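Local coordinates for protein polyketide biosynthesis cytochrome P450 PksS (PDB 4YZR) that serves as a heme-dependent cytochrome P450 monooxygenase in biosynthesis of the antibiotic polyketide bacillaene, acting on dihydrobacillaene, at residues R23-E28 / N321-F326; P43-T48 / K303-K308; M158-E163 / K194-K199; H202-R205 / D210-I213. One frame throughout, in Å; residues are numbered along the deposited sequence.

The four contacts form two pairs on opposite sides of the centre of the chain. Contacts 1 and 2 have centres about 16 Å apart and touch: the OG1 of Thr48 packs 3.2 Å from the CA of Arg25. Contacts 3 and 4 share helix 183-206, with centres about 9 Å apart. Arg204 of contact 4 joins them, its NH2 lying 2.8 Å from the O of Gly159 in a probable hydrogen bond. About 44 Å separates the centres of contacts 1 and 3. All four contacts lie away from the heme pocket, although the side chain of Arg322 is about 14 Å from the heme, and those of Ile160 and Ile213 about 12 Å.

Contact 1 of 4, residues R23-E28 / N321-F326; sequences RFREEE and NRDPNF
Arg25, near the end of helix 17-27, faces Asp323 in an irregular loop, and their two CA atoms, 8.0 Å apart, mark the closest backbone approach. In the P450 fold this joins the A helix to the loop after helix 317-320, whose Asn-Arg-Asp-Pro sequence is familiar in bacterial members of the family. A long, flexible arginine suits the gap. Its CG leaves opposite the backbone N (chi1 -168°), and a bend at chi3 of 65° then turns the guanidinium so that one face lies against the loop. The O of Arg322 lies over that face, 3.4 Å from NH1 of Arg25, at too poor an angle for a hydrogen bond; NH1 instead bonds the O of Ser319. Pro324 adds an apolar touch on the same face, its CD 3.8 Å from NH2 of Arg25. The carboxylate of Asp323 stays beside the aliphatic part, with OD2 3.8 Å from CD of Arg25. It meets NE only as a nearby opposite charge, and OD2 accepts from the N of Tyr50. The other oxygen, OD1, accepts from the N of Asn325, closing an Asx turn, and also from ND2 of that residue; together they help fix the carboxylate's rotation. One water links the sides: it donates to the O of Arg322 at 2.7 Å and accepts a weak bond from NH2 of Arg25 at 3.0 Å.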
loop_
_atom_site.group_PDB
_atom_site.type_symbol
_atom_site.label_atom_id
_atom_site.label_comp_id
_atom_site.label_asym_id
_atom_site.label_seq_id
_atom_site.Cartn_x
_atom_site.Cartn_y
_atom_site.Cartn_z
ATOM N N ARG A 23 6.568 -19.500 -8.671
ATOM C CA ARG A 23 7.053 -20.413 -9.739
ATOM C C ARG A 23 8.117 -19.742 -10.519
ATOM O O ARG A 23 9.139 -20.313 -10.790
ATOM C CB ARG A 23 5.881 -20.850 -10.622
ATOM C CG ARG A 23 6.400 -21.501 -11.907
ATOM C CD ARG A 23 5.287 -22.125 -12.731
ATOM N NE ARG A 23 4.607 -21.066 -13.484
ATOM C CZ ARG A 23 3.344 -20.634 -13.286
ATOM N NH1 ARG A 23 2.571 -21.122 -12.309
ATOM N NH2 ARG A 23 2.851 -19.671 -14.079
ATOM N N PHE A 24 7.984 -18.445 -10.868
ATOM C CA PHE A 24 9.026 -17.693 -11.492
ATOM C C PHE A 24 10.278 -17.613 -10.622
ATOM O O PHE A 24 11.395 -17.759 -11.147
ATOM C CB PHE A 24 8.557 -16.262 -11.930
ATOM C CG PHE A 24 7.810 -16.286 -13.248
ATOM C CD1 PHE A 24 8.528 -16.220 -14.407
ATOM C CD2 PHE A 24 6.444 -16.365 -13.309
ATOM C CE1 PHE A 24 7.868 -16.250 -15.644
ATOM C CE2 PHE A 24 5.778 -16.356 -14.579
ATOM C CZ PHE A 24 6.513 -16.328 -15.705
ATOM N N ARG A 25 10.122 -17.433 -9.339
ATOM C CA ARG A 25 11.280 -17.345 -8.474
ATOM C C ARG A 25 12.121 -18.630 -8.578
ATOM O O ARG A 25 13.277 -18.585 -8.615
ATOM C CB ARG A 25 10.848 -17.130 -7.018
ATOM C CG ARG A 25 12.033 -16.742 -6.125
ATOM C CD ARG A 25 11.716 -16.631 -4.631
ATOM N NE ARG A 25 11.342 -17.947 -4.152
ATOM C CZ ARG A 25 10.181 -18.292 -3.664
ATOM N NH1 ARG A 25 9.214 -17.417 -3.438
ATOM N NH2 ARG A 25 9.951 -19.545 -3.418
ATOM N N GLU A 26 11.455 -19.761 -8.597
ATOM C CA GLU A 26 12.172 -21.074 -8.650
ATOM C C GLU A 26 12.648 -21.377 -10.025
ATOM O O GLU A 26 13.724 -21.969 -10.110
ATOM C CB GLU A 26 11.212 -22.102 -8.230
ATOM C CG GLU A 26 10.777 -22.050 -6.787
ATOM C CD GLU A 26 9.556 -22.926 -6.485
ATOM O OE1 GLU A 26 8.851 -23.386 -7.430
ATOM O OE2 GLU A 26 9.232 -23.127 -5.285
ATOM N N GLU A 27 11.959 -20.985 -11.084
ATOM C CA GLU A 27 12.238 -21.464 -12.489
ATOM C C GLU A 27 12.874 -20.481 -13.396
ATOM O O GLU A 27 13.724 -20.835 -14.208
ATOM C CB GLU A 27 10.996 -21.992 -13.148
ATOM C CG GLU A 27 10.366 -23.138 -12.385
ATOM C CD GLU A 27 9.169 -23.704 -13.064
ATOM O OE1 GLU A 27 8.953 -23.425 -14.278
ATOM O OE2 GLU A 27 8.410 -24.416 -12.357
ATOM N N GLU A 28 12.548 -19.193 -13.283
ATOM C CA GLU A 28 13.016 -18.204 -14.148
ATOM C C GLU A 28 12.942 -16.853 -13.385
ATOM O O GLU A 28 12.132 -15.981 -13.694
ATOM C CB GLU A 28 12.201 -18.151 -15.405
ATOM C CG GLU A 28 12.860 -17.418 -16.542
ATOM C CD GLU A 28 12.043 -17.447 -17.856
ATOM O OE1 GLU A 28 11.192 -18.343 -18.058
ATOM O OE2 GLU A 28 12.243 -16.530 -18.632
ATOM N N ASN A 321 9.342 -12.072 -0.542
ATOM C CA ASN A 321 8.927 -12.244 0.838
ATOM C C ASN A 321 8.736 -13.717 1.250
ATOM O O ASN A 321 8.575 -13.979 2.420
ATOM C CB ASN A 321 7.648 -11.448 1.071
ATOM C CG ASN A 321 7.898 -10.044 1.374
ATOM O OD1 ASN A 321 9.020 -9.599 1.611
ATOM N ND2 ASN A 321 6.806 -9.270 1.412
ATOM N N ARG A 322 8.784 -14.594 0.275
ATOM C CA ARG A 322 8.679 -16.038 0.504
ATOM C C ARG A 322 9.932 -16.738 0.080
ATOM O O ARG A 322 9.915 -17.988 -0.186
ATOM C CB ARG A 322 7.415 -16.642 -0.151
ATOM C CG ARG A 322 6.153 -16.055 0.505
ATOM C CD ARG A 322 4.921 -16.546 -0.135
ATOM N NE ARG A 322 3.717 -15.883 0.392
ATOM C CZ ARG A 322 2.596 -16.504 0.623
ATOM N NH1 ARG A 322 2.458 -17.850 0.399
ATOM N NH2 ARG A 322 1.578 -15.806 0.964
ATOM N N ASP A 323 11.041 -16.050 -0.067
ATOM C CA ASP A 323 12.286 -16.680 -0.589
ATOM C C ASP A 323 12.923 -17.458 0.505
ATOM O O ASP A 323 13.307 -16.960 1.534
ATOM C CB ASP A 323 13.163 -15.542 -1.083
ATOM C CG ASP A 323 14.351 -15.946 -1.857
ATOM O OD1 ASP A 323 14.949 -17.041 -1.459
ATOM O OD2 ASP A 323 14.759 -15.338 -2.803
ATOM N N PRO A 324 13.144 -18.806 0.283
ATOM C CA PRO A 324 13.740 -19.582 1.340
ATOM C C PRO A 324 15.197 -19.348 1.613
ATOM O O PRO A 324 15.650 -19.779 2.688
ATOM C CB PRO A 324 13.552 -21.065 0.820
ATOM C CG PRO A 324 13.480 -20.954 -0.559
ATOM C CD PRO A 324 12.746 -19.606 -0.867
ATOM N N ASN A 325 15.888 -18.579 0.818
ATOM C CA ASN A 325 17.224 -18.107 1.168
ATOM C C ASN A 325 17.239 -17.076 2.264
ATOM O O ASN A 325 18.240 -16.803 2.930
ATOM C CB ASN A 325 17.870 -17.565 -0.006
ATOM C CG ASN A 325 18.093 -18.586 -1.054
ATOM O OD1 ASN A 325 18.992 -19.440 -0.861
ATOM N ND2 ASN A 325 17.318 -18.614 -2.101
ATOM N N PHE A 326 16.044 -16.426 2.487
ATOM C CA PHE A 326 15.944 -15.400 3.464
ATOM C C PHE A 326 14.938 -15.592 4.562
ATOM O O PHE A 326 14.973 -14.858 5.581
ATOM C CB PHE A 326 15.694 -14.020 2.742
ATOM C CG PHE A 326 16.899 -13.554 1.999
ATOM C CD1 PHE A 326 17.162 -13.997 0.719
ATOM C CD2 PHE A 326 17.873 -12.747 2.614
ATOM C CE1 PHE A 326 18.270 -13.590 0.033
ATOM C CE2 PHE A 326 18.989 -12.355 1.923
ATOM C CZ PHE A 326 19.190 -12.786 0.651
HETATM O O HOH W 1 8.641 -20.304 -0.851
#

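Contact 2 of 4, residues P43-T48 / K303-K308; sequences PAWLIT and KGHSIK
Trp45 holds its indole flat against the end of Ile307, and this face-on meeting organises the contact. The CD1 methyl of Ile307 sits above the five-membered ring, 3.6 Å from its centroid and 14° off the ring normal, a clear CH-pi interaction. Its closest ring atom is CE2 of Trp45, at 3.5 Å. The torsions of Ile307 account for this placement: CG1 runs beside the backbone N, opposite the carbonyl carbon (chi1 -47°), and carries CD1 over the indole while CG2 touches it only loosely, at NE1. The rest of the ring system meets the preceding residues obliquely. The CB of His305 is 3.9 Å from CZ3 of Trp45, and the imidazole plane is turned 69° from the six-membered ring. Between these neighbours, the O of Ser306 approaches CZ2 of Trp45 to 3.5 Å.

The backbones themselves do not pair; the axes of strands 43-47 and 305-307 pass 9.4 Å apart. Trp45 lies on a strand flanked by 30-35 and 312-315 in the beta sheet of the P450 fold, and its large side chain spans the distance to a separate two-stranded hairpin, 300-302 with 305-307. Tryptophan suits this position because it combines a broad apolar face with a polar edge. NE1 bonds OD2 of Asp311, an oxygen that also accepts from the N of Lys308. Dispersion and CH-pi packing therefore hold the hairpin directly against the sheet, while the indole's buried N-H is satisfied by a carboxylate that also ties down the hairpin's end.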
loop_
_atom_site.group_PDB
_atom_site.type_symbol
_atom_site.label_atom_id
_atom_site.label_comp_id
_atom_site.label_asym_id
_atom_site.label_seq_id
_atom_site.Cartn_x
_atom_site.Cartn_y
_atom_site.Cartn_z
ATOM N N PRO A 43 8.750 -3.391 -23.006
ATOM C CA PRO A 43 9.566 -4.451 -22.481
ATOM C C PRO A 43 9.744 -4.213 -20.940
ATOM O O PRO A 43 9.871 -3.072 -20.467
ATOM C CB PRO A 43 10.901 -4.220 -23.142
ATOM C CG PRO A 43 10.859 -2.901 -23.624
ATOM C CD PRO A 43 9.494 -2.447 -23.828
ATOM N N ALA A 44 9.830 -5.333 -20.315
ATOM C CA ALA A 44 9.917 -5.390 -18.818
ATOM C C ALA A 44 10.602 -6.618 -18.376
ATOM O O ALA A 44 10.709 -7.675 -19.015
ATOM C CB ALA A 44 8.550 -5.301 -18.233
ATOM N N TRP A 45 11.105 -6.559 -17.146
ATOM C CA TRP A 45 11.740 -7.680 -16.487
ATOM C C TRP A 45 11.081 -7.942 -15.142
ATOM O O TRP A 45 10.932 -7.011 -14.382
ATOM C CB TRP A 45 13.248 -7.407 -16.227
ATOM C CG TRP A 45 14.046 -7.270 -17.504
ATOM C CD1 TRP A 45 14.211 -6.175 -18.220
ATOM C CD2 TRP A 45 14.724 -8.319 -18.175
ATOM N NE1 TRP A 45 14.977 -6.444 -19.327
ATOM C CE2 TRP A 45 15.288 -7.763 -19.312
ATOM C CE3 TRP A 45 14.899 -9.664 -17.918
ATOM C CZ2 TRP A 45 16.038 -8.500 -20.189
ATOM C CZ3 TRP A 45 15.659 -10.398 -18.793
ATOM C CH2 TRP A 45 16.217 -9.801 -19.907
ATOM N N LEU A 46 10.716 -9.181 -14.909
ATOM C CA LEU A 46 10.171 -9.604 -13.646
ATOM C C LEU A 46 11.268 -10.161 -12.793
ATOM O O LEU A 46 11.905 -11.146 -13.181
ATOM C CB LEU A 46 9.080 -10.660 -13.857
ATOM C CG LEU A 46 8.440 -11.218 -12.605
ATOM C CD1 LEU A 46 7.748 -10.128 -11.781
ATOM C CD2 LEU A 46 7.521 -12.428 -12.916
ATOM N N ILE A 47 11.476 -9.617 -11.575
ATOM C CA ILE A 47 12.512 -10.007 -10.642
ATOM C C ILE A 47 11.868 -10.614 -9.429
ATOM O O ILE A 47 11.070 -9.901 -8.749
ATOM C CB ILE A 47 13.334 -8.738 -10.265
ATOM C CG1 ILE A 47 13.737 -7.925 -11.491
ATOM C CG2 ILE A 47 14.574 -9.129 -9.408
ATOM C CD1 ILE A 47 14.586 -8.636 -12.510
ATOM N N THR A 48 12.022 -11.911 -9.172
ATOM C CA THR A 48 11.301 -12.602 -8.138
ATOM C C THR A 48 12.006 -13.072 -6.937
ATOM O O THR A 48 11.393 -13.429 -5.945
ATOM C CB THR A 48 10.457 -13.728 -8.721
ATOM O OG1 THR A 48 11.284 -14.399 -9.705
ATOM C CG2 THR A 48 9.262 -13.152 -9.440
ATOM N N LYS A 303 23.477 -11.095 -14.198
ATOM C CA LYS A 303 23.367 -12.573 -14.171
ATOM C C LYS A 303 23.194 -13.175 -15.577
ATOM O O LYS A 303 22.343 -14.014 -15.813
ATOM C CB LYS A 303 22.302 -13.078 -13.156
ATOM C CG LYS A 303 22.694 -12.857 -11.683
ATOM C CD LYS A 303 21.814 -13.520 -10.686
ATOM C CE LYS A 303 22.306 -13.265 -9.284
ATOM N NZ LYS A 303 21.400 -13.832 -8.251
ATOM N N GLY A 304 23.903 -12.569 -16.504
ATOM C CA GLY A 304 23.844 -12.999 -17.922
ATOM C C GLY A 304 22.728 -12.433 -18.760
ATOM O O GLY A 304 22.598 -12.755 -19.940
ATOM N N HIS A 305 21.842 -11.644 -18.156
ATOM C CA HIS A 305 20.680 -11.079 -18.853
ATOM C C HIS A 305 20.960 -9.730 -19.331
ATOM O O HIS A 305 21.510 -8.927 -18.624
ATOM C CB HIS A 305 19.422 -11.035 -17.909
ATOM C CG HIS A 305 18.995 -12.380 -17.453
ATOM N ND1 HIS A 305 19.434 -12.916 -16.258
ATOM C CD2 HIS A 305 18.270 -13.363 -18.054
ATOM C CE1 HIS A 305 18.984 -14.143 -16.135
ATOM N NE2 HIS A 305 18.250 -14.420 -17.196
ATOM N N SER A 306 20.544 -9.416 -20.575
ATOM C CA SER A 306 20.823 -8.169 -21.223
ATOM C C SER A 306 19.735 -7.180 -21.025
ATOM O O SER A 306 18.776 -7.094 -21.756
ATOM C CB SER A 306 21.134 -8.367 -22.736
ATOM O OG SER A 306 22.397 -9.097 -22.837
ATOM N N ILE A 307 19.901 -6.409 -19.946
ATOM C CA ILE A 307 18.880 -5.376 -19.659
ATOM C C ILE A 307 19.136 -4.187 -20.571
ATOM O O ILE A 307 20.295 -3.791 -20.714
ATOM C CB ILE A 307 18.970 -4.888 -18.137
ATOM C CG1 ILE A 307 19.055 -6.011 -17.158
ATOM C CG2 ILE A 307 17.834 -3.883 -17.877
ATOM C CD1 ILE A 307 17.978 -6.994 -17.194
ATOM N N LYS A 308 18.143 -3.588 -21.163
ATOM C CA LYS A 308 18.217 -2.488 -22.069
ATOM C C LYS A 308 17.714 -1.218 -21.567
ATOM O O LYS A 308 16.720 -1.237 -20.827
ATOM C CB LYS A 308 17.548 -2.798 -23.453
ATOM C CG LYS A 308 18.010 -4.121 -24.065
ATOM C CD LYS A 308 19.481 -4.141 -24.499
ATOM C CE LYS A 308 19.967 -5.555 -24.880
ATOM N NZ LYS A 308 21.467 -5.594 -24.970
#

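Contact 3 of 4, residues M158-E163 / K194-K199; sequences MGIPKE and KDYIAK
Ile160 and Pro161 receive the outer end of the Tyr196 ring, joining the loop between helices 148-158 and 165-175, the E and F helices of the P450 fold, to helix 183-206, the G helix. The side chain of Met158 packs on helices 212-218 and 228-259. Gly159 then breaks the helix in a Schellman motif; its positive phi of 68° is one that a residue without a side chain adopts readily. Ile160 follows, reaching the tyrosine with both branches: CG2 lies 3.6 Å from OH of Tyr196, and CD1 stands at the edge of the ring, near its plane, 4.0 Å from CE2. A branched aliphatic side chain can thus touch phenol oxygen and ring carbon together. Tyr196 arrives from its helix with CG opposite the backbone N (chi1 175°), its rigid ring spanning the distance to the loop. Pro161 comes next and meets the phenol from the opposite direction, while the chain moves on toward Asp164, whose OD2 is hydrogen-bonded to OH of Tyr196. That anchored oxygen also packs against the proline ring, 3.6 Å from CD of Pro161.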
loop_
_atom_site.group_PDB
_atom_site.type_symbol
_atom_site.label_atom_id
_atom_site.label_comp_id
_atom_site.label_asym_id
_atom_site.label_seq_id
_atom_site.Cartn_x
_atom_site.Cartn_y
_atom_site.Cartn_z
ATOM N N MET A 158 -6.029 14.511 7.501
ATOM C CA MET A 158 -6.038 15.585 6.548
ATOM C C MET A 158 -7.055 16.723 6.925
ATOM O O MET A 158 -7.158 17.720 6.175
ATOM C CB MET A 158 -6.393 15.096 5.175
ATOM C CG MET A 158 -5.435 14.082 4.648
ATOM S SD MET A 158 -3.834 14.789 4.279
ATOM C CE MET A 158 -2.927 13.315 3.769
ATOM N N GLY A 159 -7.823 16.591 7.960
ATOM C CA GLY A 159 -8.810 17.575 8.338
ATOM C C GLY A 159 -9.941 17.678 7.386
ATOM O O GLY A 159 -10.460 18.792 7.165
ATOM N N ILE A 160 -10.391 16.569 6.805
ATOM C CA ILE A 160 -11.549 16.620 5.892
ATOM C C ILE A 160 -12.799 16.687 6.806
ATOM O O ILE A 160 -13.037 15.770 7.570
ATOM C CB ILE A 160 -11.607 15.343 4.991
ATOM C CG1 ILE A 160 -10.351 15.128 4.189
ATOM C CG2 ILE A 160 -12.797 15.372 4.049
ATOM C CD1 ILE A 160 -9.858 16.296 3.435
ATOM N N PRO A 161 -13.593 17.798 6.681
ATOM C CA PRO A 161 -14.752 17.894 7.573
ATOM C C PRO A 161 -15.726 16.752 7.318
ATOM O O PRO A 161 -15.851 16.284 6.151
ATOM C CB PRO A 161 -15.375 19.168 7.130
ATOM C CG PRO A 161 -14.529 19.879 6.189
ATOM C CD PRO A 161 -13.395 18.933 5.814
ATOM N N LYS A 162 -16.440 16.329 8.321
ATOM C CA LYS A 162 -17.373 15.255 8.230
ATOM C C LYS A 162 -18.402 15.474 7.094
ATOM O O LYS A 162 -18.728 14.532 6.340
ATOM C CB LYS A 162 -17.989 14.990 9.648
ATOM C CG LYS A 162 -18.754 13.714 9.904
ATOM C CD LYS A 162 -17.957 12.391 9.875
ATOM C CE LYS A 162 -18.773 11.232 9.255
ATOM N NZ LYS A 162 -19.072 11.479 7.800
ATOM N N GLU A 163 -18.804 16.720 6.895
ATOM C CA GLU A 163 -19.765 17.015 5.819
ATOM C C GLU A 163 -19.267 16.830 4.431
ATOM O O GLU A 163 -20.016 16.797 3.455
ATOM C CB GLU A 163 -20.365 18.420 6.006
ATOM C CG GLU A 163 -19.417 19.574 5.926
ATOM C CD GLU A 163 -18.718 19.938 7.269
ATOM O OE1 GLU A 163 -18.685 19.159 8.273
ATOM O OE2 GLU A 163 -18.148 21.073 7.311
ATOM N N LYS A 194 -8.149 17.800 -6.924
ATOM C CA LYS A 194 -7.236 18.938 -6.900
ATOM C C LYS A 194 -7.850 20.236 -6.552
ATOM O O LYS A 194 -7.344 20.992 -5.768
ATOM C CB LYS A 194 -6.564 19.052 -8.281
ATOM C CG LYS A 194 -5.615 20.236 -8.371
ATOM C CD LYS A 194 -5.486 20.654 -9.825
ATOM C CE LYS A 194 -4.645 21.893 -10.029
ATOM N NZ LYS A 194 -3.588 21.659 -11.058
ATOM N N ASP A 195 -9.048 20.502 -7.109
ATOM C CA ASP A 195 -9.704 21.787 -6.808
ATOM C C ASP A 195 -10.164 21.858 -5.371
ATOM O O ASP A 195 -10.114 22.888 -4.718
ATOM C CB ASP A 195 -10.881 22.059 -7.758
ATOM C CG ASP A 195 -10.441 22.284 -9.177
ATOM O OD1 ASP A 195 -9.342 22.870 -9.364
ATOM O OD2 ASP A 195 -11.225 21.917 -10.121
ATOM N N TYR A 196 -10.580 20.668 -4.820
ATOM C CA TYR A 196 -11.002 20.623 -3.494
ATOM C C TYR A 196 -9.798 20.899 -2.547
ATOM O O TYR A 196 -9.882 21.653 -1.589
ATOM C CB TYR A 196 -11.682 19.243 -3.183
ATOM C CG TYR A 196 -12.054 19.074 -1.805
ATOM C CD1 TYR A 196 -13.178 19.670 -1.228
ATOM C CD2 TYR A 196 -11.314 18.228 -0.972
ATOM C CE1 TYR A 196 -13.457 19.478 0.120
ATOM C CE2 TYR A 196 -11.610 18.008 0.305
ATOM C CZ TYR A 196 -12.692 18.656 0.929
ATOM O OH TYR A 196 -13.016 18.509 2.270
ATOM N N ILE A 197 -8.699 20.177 -2.777
ATOM C CA ILE A 197 -7.579 20.401 -1.885
ATOM C C ILE A 197 -6.945 21.768 -2.042
ATOM O O ILE A 197 -6.487 22.301 -1.077
ATOM C CB ILE A 197 -6.555 19.247 -1.967
ATOM C CG1 ILE A 197 -5.920 19.128 -3.240
ATOM C CG2 ILE A 197 -7.139 17.890 -1.440
ATOM C CD1 ILE A 197 -4.612 18.267 -3.239
ATOM N N ALA A 198 -7.074 22.335 -3.227
ATOM C CA ALA A 198 -6.545 23.719 -3.417
ATOM C C ALA A 198 -7.290 24.697 -2.535
ATOM O O ALA A 198 -6.704 25.585 -1.966
ATOM C CB ALA A 198 -6.643 24.149 -4.863
ATOM N N LYS A 199 -8.601 24.541 -2.381
ATOM C CA LYS A 199 -9.352 25.388 -1.438
ATOM C C LYS A 199 -8.913 25.206 -0.003
ATOM O O LYS A 199 -8.678 26.121 0.760
ATOM C CB LYS A 199 -10.840 25.159 -1.549
ATOM C CG LYS A 199 -11.654 25.974 -0.524
ATOM C CD LYS A 199 -13.137 25.639 -0.569
ATOM C CE LYS A 199 -13.888 26.099 0.689
ATOM N NZ LYS A 199 -13.506 27.451 1.207
#

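Contact 4 of 4, residues H202-R205 / D210-I213; sequences HDRR and DDLI
Arg204 reaches Asp211 on an extended chain: its CG lies beside the backbone N, opposite the carbonyl carbon (chi1 -63°), and the remaining torsions stay close to fully stretched. Asp211 holds its CG in the crowded position between backbone N and carbonyl carbon (chi1 63°), which swings the carboxylate toward both the arginine and its own following turn. The result is a salt bridge, NH1 of Arg204 to OD2 of Asp211 at 2.8 Å. As a hydrogen bond it is weak, because the N-H points poorly at the oxygen; the guanidinium and carboxylate planes stand 63° apart. The carboxylate also touches the arginine's last methylene, with OD1 of Asp211 3.7 Å from CD of Arg204.

This is the short junction between helix 183-206 and helix 212-218, the G and H helices of the P450 fold. Asp211 is the N-cap of the second: OD2 also accepts a weak capping bond, 2.9 Å long, from the N of Ile213, and OD1 is hydrogen-bonded to OG of Ser214. Aspartate suits the place, since a negative group at a helix start probably gains from the exposed amides there. The arginine's other partners are the carbonyls of Met158, through NH1, and Gly159, through NH2, so one guanidinium serves a helix start and a helix end. Ile213 packs obliquely against it, its CD1 3.8 Å from NH1 of Arg204. Just before Arg204 on the same helix, ND1 of His202 donates to OD1 of Asp203 at 3.3 Å, nearly straight and in the imidazole plane, while OD2 of Asp203 pairs with NZ of Lys199.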
loop_
_atom_site.group_PDB
_atom_site.type_symbol
_atom_site.label_atom_id
_atom_site.label_comp_id
_atom_site.label_asym_id
_atom_site.label_seq_id
_atom_site.Cartn_x
_atom_site.Cartn_y
_atom_site.Cartn_z
ATOM N N HIS A 202 -5.516 26.861 0.393
ATOM C CA HIS A 202 -5.658 28.362 0.481
ATOM C C HIS A 202 -6.107 28.779 1.840
ATOM O O HIS A 202 -5.520 29.679 2.462
ATOM C CB HIS A 202 -6.617 28.793 -0.565
ATOM C CG HIS A 202 -6.923 30.262 -0.523
ATOM N ND1 HIS A 202 -8.045 30.768 0.097
ATOM C CD2 HIS A 202 -6.246 31.323 -1.015
ATOM C CE1 HIS A 202 -8.057 32.087 -0.028
ATOM N NE2 HIS A 202 -6.962 32.447 -0.676
ATOM N N ASP A 203 -7.120 28.103 2.377
ATOM C CA ASP A 203 -7.685 28.469 3.613
ATOM C C ASP A 203 -6.738 28.286 4.715
ATOM O O ASP A 203 -6.652 29.127 5.610
ATOM C CB ASP A 203 -8.990 27.702 3.860
ATOM C CG ASP A 203 -10.088 28.057 2.885
ATOM O OD1 ASP A 203 -9.975 28.999 2.029
ATOM O OD2 ASP A 203 -11.090 27.336 2.990
ATOM N N ARG A 204 -5.943 27.176 4.694
ATOM C CA ARG A 204 -5.067 26.885 5.803
ATOM C C ARG A 204 -3.710 27.600 5.794
ATOM O O ARG A 204 -3.065 27.649 6.799
ATOM C CB ARG A 204 -4.886 25.332 5.942
ATOM C CG ARG A 204 -6.244 24.756 6.269
ATOM C CD ARG A 204 -6.371 23.225 6.128
ATOM N NE ARG A 204 -7.764 22.817 6.321
ATOM C CZ ARG A 204 -8.183 21.570 6.470
ATOM N NH1 ARG A 204 -7.308 20.537 6.328
ATOM N NH2 ARG A 204 -9.458 21.315 6.500
ATOM N N ARG A 205 -3.332 28.088 4.649
ATOM C CA ARG A 205 -2.153 28.938 4.578
ATOM C C ARG A 205 -2.451 30.204 5.399
ATOM O O ARG A 205 -1.579 30.683 6.135
ATOM C CB ARG A 205 -1.818 29.281 3.150
ATOM C CG ARG A 205 -0.395 29.859 3.007
ATOM C CD ARG A 205 -0.021 30.121 1.568
ATOM N NE ARG A 205 0.360 28.935 0.759
ATOM C CZ ARG A 205 -0.334 28.436 -0.265
ATOM N NH1 ARG A 205 -1.548 28.900 -0.538
ATOM N NH2 ARG A 205 0.155 27.421 -0.984
ATOM N N ASP A 210 -4.991 22.124 13.006
ATOM C CA ASP A 210 -4.297 20.995 13.482
ATOM C C ASP A 210 -4.662 19.822 12.527
ATOM O O ASP A 210 -5.516 18.979 12.811
ATOM C CB ASP A 210 -4.826 20.667 14.876
ATOM C CG ASP A 210 -3.970 19.730 15.606
ATOM O OD1 ASP A 210 -2.845 19.531 15.129
ATOM O OD2 ASP A 210 -4.420 19.185 16.649
ATOM N N ASP A 211 -3.960 19.767 11.426
ATOM C CA ASP A 211 -4.149 18.685 10.429
ATOM C C ASP A 211 -2.942 18.708 9.517
ATOM O O ASP A 211 -2.152 19.689 9.407
ATOM C CB ASP A 211 -5.424 18.929 9.545
ATOM C CG ASP A 211 -5.294 20.190 8.747
ATOM O OD1 ASP A 211 -5.637 21.277 9.208
ATOM O OD2 ASP A 211 -4.830 20.232 7.595
ATOM N N LEU A 212 -2.797 17.681 8.732
ATOM C CA LEU A 212 -1.624 17.516 7.921
ATOM C C LEU A 212 -1.606 18.415 6.753
ATOM O O LEU A 212 -0.449 18.782 6.292
ATOM C CB LEU A 212 -1.512 16.036 7.522
ATOM C CG LEU A 212 -0.281 15.639 6.695
ATOM C CD1 LEU A 212 0.939 15.965 7.489
ATOM C CD2 LEU A 212 -0.367 14.100 6.508
ATOM N N ILE A 213 -2.699 18.902 6.164
ATOM C CA ILE A 213 -2.623 19.809 5.082
ATOM C C ILE A 213 -2.020 21.129 5.630
ATOM O O ILE A 213 -1.045 21.693 5.041
ATOM C CB ILE A 213 -3.970 20.106 4.403
ATOM C CG1 ILE A 213 -4.439 18.789 3.760
ATOM C CG2 ILE A 213 -3.836 21.233 3.388
ATOM C CD1 ILE A 213 -5.810 18.887 3.235
#